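PDB 3O0D: triacylglycerol lipase from Yarrowia lipolytica, which probably hydrolyses the ester bonds of triacylglycerols, as an extracellular lipase of the alpha/beta-hydrolase fold. Local coordinates for residues A[119-125]-A[194-200]. Numbering follows the deposited sequence. Where two conformers were deposited one is given.
Sequences TCDDCLV and NAGFANW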
ATOM      1  N   THR A 119     -10.834  10.864 -13.551  1.00 36.34           N
ATOM      2  CA  THR A 119     -11.604   9.842 -12.816  1.00 36.26           C
ATOM      3  C   THR A 119     -13.036   9.632 -13.343  1.00 36.31           C
ATOM      4  O   THR A 119     -13.575  10.458 -14.061  1.00 36.75           O
ATOM      5  CB  THR A 119     -11.736  10.243 -11.331  1.00 36.68           C
ATOM      6  OG1 THR A 119     -12.261  11.574 -11.263  1.00 39.83           O
ATOM      7  CG2 THR A 119     -10.436  10.260 -10.704  1.00 39.09           C
ATOM      8  N   CYS A 120     -13.664   8.540 -12.950  1.00 34.82           N
ATOM      9  CA  CYS A 120     -15.081   8.323 -13.237  1.00 34.84           C
ATOM     10  C   CYS A 120     -15.956   9.281 -12.370  1.00 33.90           C
ATOM     11  O   CYS A 120     -15.556   9.709 -11.290  1.00 31.21           O
ATOM     12  CB  CYS A 120     -15.404   6.842 -13.044  1.00 34.87           C
ATOM     13  SG  CYS A 120     -15.586   6.221 -11.376  1.00 38.06           S
ATOM     14  N   ASP A 121     -17.142   9.670 -12.828  1.00 33.34           N
ATOM     15  CA  ASP A 121     -17.915  10.598 -11.981  1.00 34.09           C
ATOM     16  C   ASP A 121     -18.299   9.994 -10.619  1.00 32.96           C
ATOM     17  O   ASP A 121     -18.459  10.729  -9.656  1.00 35.05           O
ATOM     18  CB  ASP A 121     -19.172  11.158 -12.681  1.00 35.60           C
ATOM     19  CG  ASP A 121     -18.960  11.460 -14.158  1.00 42.07           C
ATOM     20  OD1 ASP A 121     -17.827  11.883 -14.591  1.00 43.96           O
ATOM     21  OD2 ASP A 121     -19.983  11.285 -14.891  1.00 48.74           O
ATOM     22  N   ASP A 122     -18.396   8.668 -10.518  1.00 30.32           N
ATOM     23  CA  ASP A 122     -18.748   8.062  -9.248  1.00 29.05           C
ATOM     24  C   ASP A 122     -17.474   7.442  -8.517  1.00 27.88           C
ATOM     25  O   ASP A 122     -17.563   6.444  -7.842  1.00 28.98           O
ATOM     26  CB  ASP A 122     -19.882   7.075  -9.448  1.00 28.18           C
ATOM     27  CG  ASP A 122     -20.499   6.607  -8.138  1.00 33.60           C
ATOM     28  OD1 ASP A 122     -20.553   7.395  -7.127  1.00 32.85           O
ATOM     29  OD2 ASP A 122     -20.911   5.416  -8.134  1.00 36.78           O
ATOM     30  N   CYS A 123     -16.345   8.120  -8.635  1.00 25.53           N
ATOM     31  CA  CYS A 123     -15.043   7.674  -8.068  0.50 26.06           C
ATOM     32  C   CYS A 123     -14.806   8.369  -6.726  1.00 24.00           C
ATOM     33  O   CYS A 123     -14.032   9.349  -6.651  1.00 26.20           O
ATOM     34  CB  CYS A 123     -13.905   7.998  -9.058  0.50 25.65           C
ATOM     35  SG  CYS A 123     -12.204   7.657  -8.522  0.50 30.85           S
ATOM     36  N   LEU A 124     -15.467   7.861  -5.673  1.00 22.40           N
ATOM     37  CA  LEU A 124     -15.537   8.465  -4.378  1.00 21.54           C
ATOM     38  C   LEU A 124     -14.618   7.720  -3.372  1.00 20.23           C
ATOM     39  O   LEU A 124     -14.601   6.466  -3.358  1.00 20.46           O
ATOM     40  CB  LEU A 124     -16.974   8.397  -3.851  1.00 23.03           C
ATOM     41  CG  LEU A 124     -18.074   9.043  -4.730  1.00 24.81           C
ATOM     42  CD1 LEU A 124     -19.410   8.987  -4.020  1.00 24.94           C
ATOM     43  CD2 LEU A 124     -17.737  10.431  -5.023  1.00 27.02           C
ATOM     44  N   VAL A 125     -13.911   8.502  -2.577  0.50 19.71           N
ATOM     45  CA  VAL A 125     -12.941   7.968  -1.659  0.50 19.88           C
ATOM     46  C   VAL A 125     -13.003   8.658  -0.301  0.50 21.28           C
ATOM     47  O   VAL A 125     -13.255   9.886  -0.170  0.50 19.69           O
ATOM     48  CB  VAL A 125     -11.586   8.146  -2.254  0.50 19.48           C
ATOM     49  CG1 VAL A 125     -11.442   7.257  -3.510  0.50 16.37           C
ATOM     50  CG2 VAL A 125     -11.469   9.556  -2.658  0.50 21.30           C
ATOM     51  N   ASN A 194     -15.485   3.578  -2.829  1.00 16.90           N
ATOM     52  CA  ASN A 194     -16.697   2.888  -3.115  1.00 18.39           C
ATOM     53  C   ASN A 194     -16.653   1.981  -4.352  1.00 19.10           C
ATOM     54  O   ASN A 194     -15.577   1.743  -4.898  1.00 19.59           O
ATOM     55  CB  ASN A 194     -17.801   3.998  -3.203  1.00 19.07           C
ATOM     56  CG  ASN A 194     -17.712   4.756  -4.522  1.00 23.80           C
ATOM     57  OD1 ASN A 194     -16.642   4.794  -5.157  1.00 20.13           O
ATOM     58  ND2 ASN A 194     -18.854   5.346  -4.969  1.00 27.48           N
ATOM     59  N   ALA A 195     -17.784   1.399  -4.752  1.00 18.46           N
ATOM     60  CA  ALA A 195     -17.803   0.430  -5.864  1.00 19.37           C
ATOM     61  C   ALA A 195     -17.392   1.112  -7.169  1.00 20.67           C
ATOM     62  O   ALA A 195     -16.615   0.579  -7.949  1.00 20.36           O
ATOM     63  CB  ALA A 195     -19.158  -0.283  -5.981  1.00 22.42           C
ATOM     64  N   GLY A 196     -17.884   2.329  -7.411  1.00 19.80           N
ATOM     65  CA  GLY A 196     -17.345   3.089  -8.536  1.00 19.55           C
ATOM     66  C   GLY A 196     -15.835   3.190  -8.580  1.00 18.26           C
ATOM     67  O   GLY A 196     -15.257   2.859  -9.609  1.00 19.91           O
ATOM     68  N   PHE A 197     -15.200   3.647  -7.482  1.00 19.61           N
ATOM     69  CA  PHE A 197     -13.761   3.777  -7.393  1.00 18.52           C
ATOM     70  C   PHE A 197     -13.108   2.379  -7.585  1.00 17.63           C
ATOM     71  O   PHE A 197     -12.200   2.218  -8.405  1.00 16.67           O
ATOM     72  CB  PHE A 197     -13.398   4.353  -6.035  1.00 19.88           C
ATOM     73  CG  PHE A 197     -11.917   4.363  -5.739  1.00 19.28           C
ATOM     74  CD1 PHE A 197     -11.073   5.296  -6.279  1.00 20.92           C
ATOM     75  CD2 PHE A 197     -11.383   3.340  -4.934  1.00 22.30           C
ATOM     76  CE1 PHE A 197      -9.718   5.288  -5.977  1.00 18.38           C
ATOM     77  CE2 PHE A 197      -9.970   3.290  -4.605  1.00 19.92           C
ATOM     78  CZ  PHE A 197      -9.165   4.235  -5.103  1.00 18.49           C
ATOM     79  N   ALA A 198     -13.621   1.385  -6.880  1.00 17.57           N
ATOM     80  CA  ALA A 198     -12.947   0.046  -6.903  1.00 18.09           C
ATOM     81  C   ALA A 198     -12.954  -0.499  -8.346  1.00 18.84           C
ATOM     82  O   ALA A 198     -11.962  -1.036  -8.811  1.00 18.17           O
ATOM     83  CB  ALA A 198     -13.700  -0.884  -5.969  1.00 14.83           C
ATOM     84  N   ASN A 199     -14.089  -0.411  -9.042  1.00 18.00           N
ATOM     85  CA  ASN A 199     -14.179  -0.969 -10.374  1.00 18.81           C
ATOM     86  C   ASN A 199     -13.378  -0.175 -11.385  1.00 17.81           C
ATOM     87  O   ASN A 199     -12.793  -0.777 -12.328  1.00 17.20           O
ATOM     88  CB  ASN A 199     -15.641  -1.117 -10.785  1.00 19.01           C
ATOM     89  CG  ASN A 199     -16.375  -2.172  -9.962  1.00 24.50           C
ATOM     90  OD1 ASN A 199     -17.507  -1.946  -9.502  1.00 26.45           O
ATOM     91  ND2 ASN A 199     -15.747  -3.354  -9.779  1.00 21.93           N
ATOM     92  N   TRP A 200     -13.256   1.132 -11.152  1.00 16.07           N
ATOM     93  CA  TRP A 200     -12.513   1.979 -12.010  1.00 18.46           C
ATOM     94  C   TRP A 200     -11.012   1.672 -11.864  1.00 18.74           C
ATOM     95  O   TRP A 200     -10.292   1.521 -12.877  1.00 19.36           O
ATOM     96  CB  TRP A 200     -12.860   3.428 -11.722  1.00 19.49           C
ATOM     97  CG  TRP A 200     -11.917   4.428 -12.425  1.00 20.73           C
ATOM     98  CD1 TRP A 200     -11.972   4.795 -13.760  1.00 23.73           C
ATOM     99  CD2 TRP A 200     -10.872   5.167 -11.860  1.00 20.42           C
ATOM    100  NE1 TRP A 200     -11.012   5.701 -14.033  1.00 26.45           N
ATOM    101  CE2 TRP A 200     -10.304   5.948 -12.896  1.00 25.34           C
ATOM    102  CE3 TRP A 200     -10.321   5.257 -10.577  1.00 26.12           C
ATOM    103  CZ2 TRP A 200      -9.241   6.832 -12.670  1.00 26.13           C
ATOM    104  CZ3 TRP A 200      -9.259   6.115 -10.365  1.00 26.23           C
ATOM    105  CH2 TRP A 200      -8.716   6.883 -11.409  1.00 28.30           C
TER
HETATM  106  O   HOH W   1     -20.611   3.341  -6.761  1.00 31.47           O
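Trp200 lays one face of its indole against the backbone of Thr119 and Cys120, with Thr119 CA 3.8 Å from CZ2. Its CG stands anti to the backbone N (chi1 170°), which carries the ring out from the helix to this loop. In one of its two conformers, Cys123 SG meets the six-membered ring of Trp200 obliquely, 3.7 Å from Trp200 CE3, and lies at the edge of the Phe197 ring, in its plane. Val125 CG1, in one of two conformers, sits over a face of Phe197, 3.6 Å from the ring centroid, a CH-pi contact. At the helix start, Asn194 OD1 takes a nearly straight bond (168°) from Phe197 N at 3.0 Å and a weak one from Leu124 N. Its ND2 reaches weakly to Asp122 O and OD1, while Asn194 N donates to Leu124 O at 3.1 Å. Replacing Asn194 with a leucine would probably leave Phe197 N uncapped and Leu124 N without this acceptor. Leu170 and Ile173 of helix 163-177 also pack on Phe197. Asn194 is thus a side-chain N-cap, through which helix 195-206 of the alpha/beta-hydrolase fold is joined to the type I turn 120-123 and the short strand 124-126.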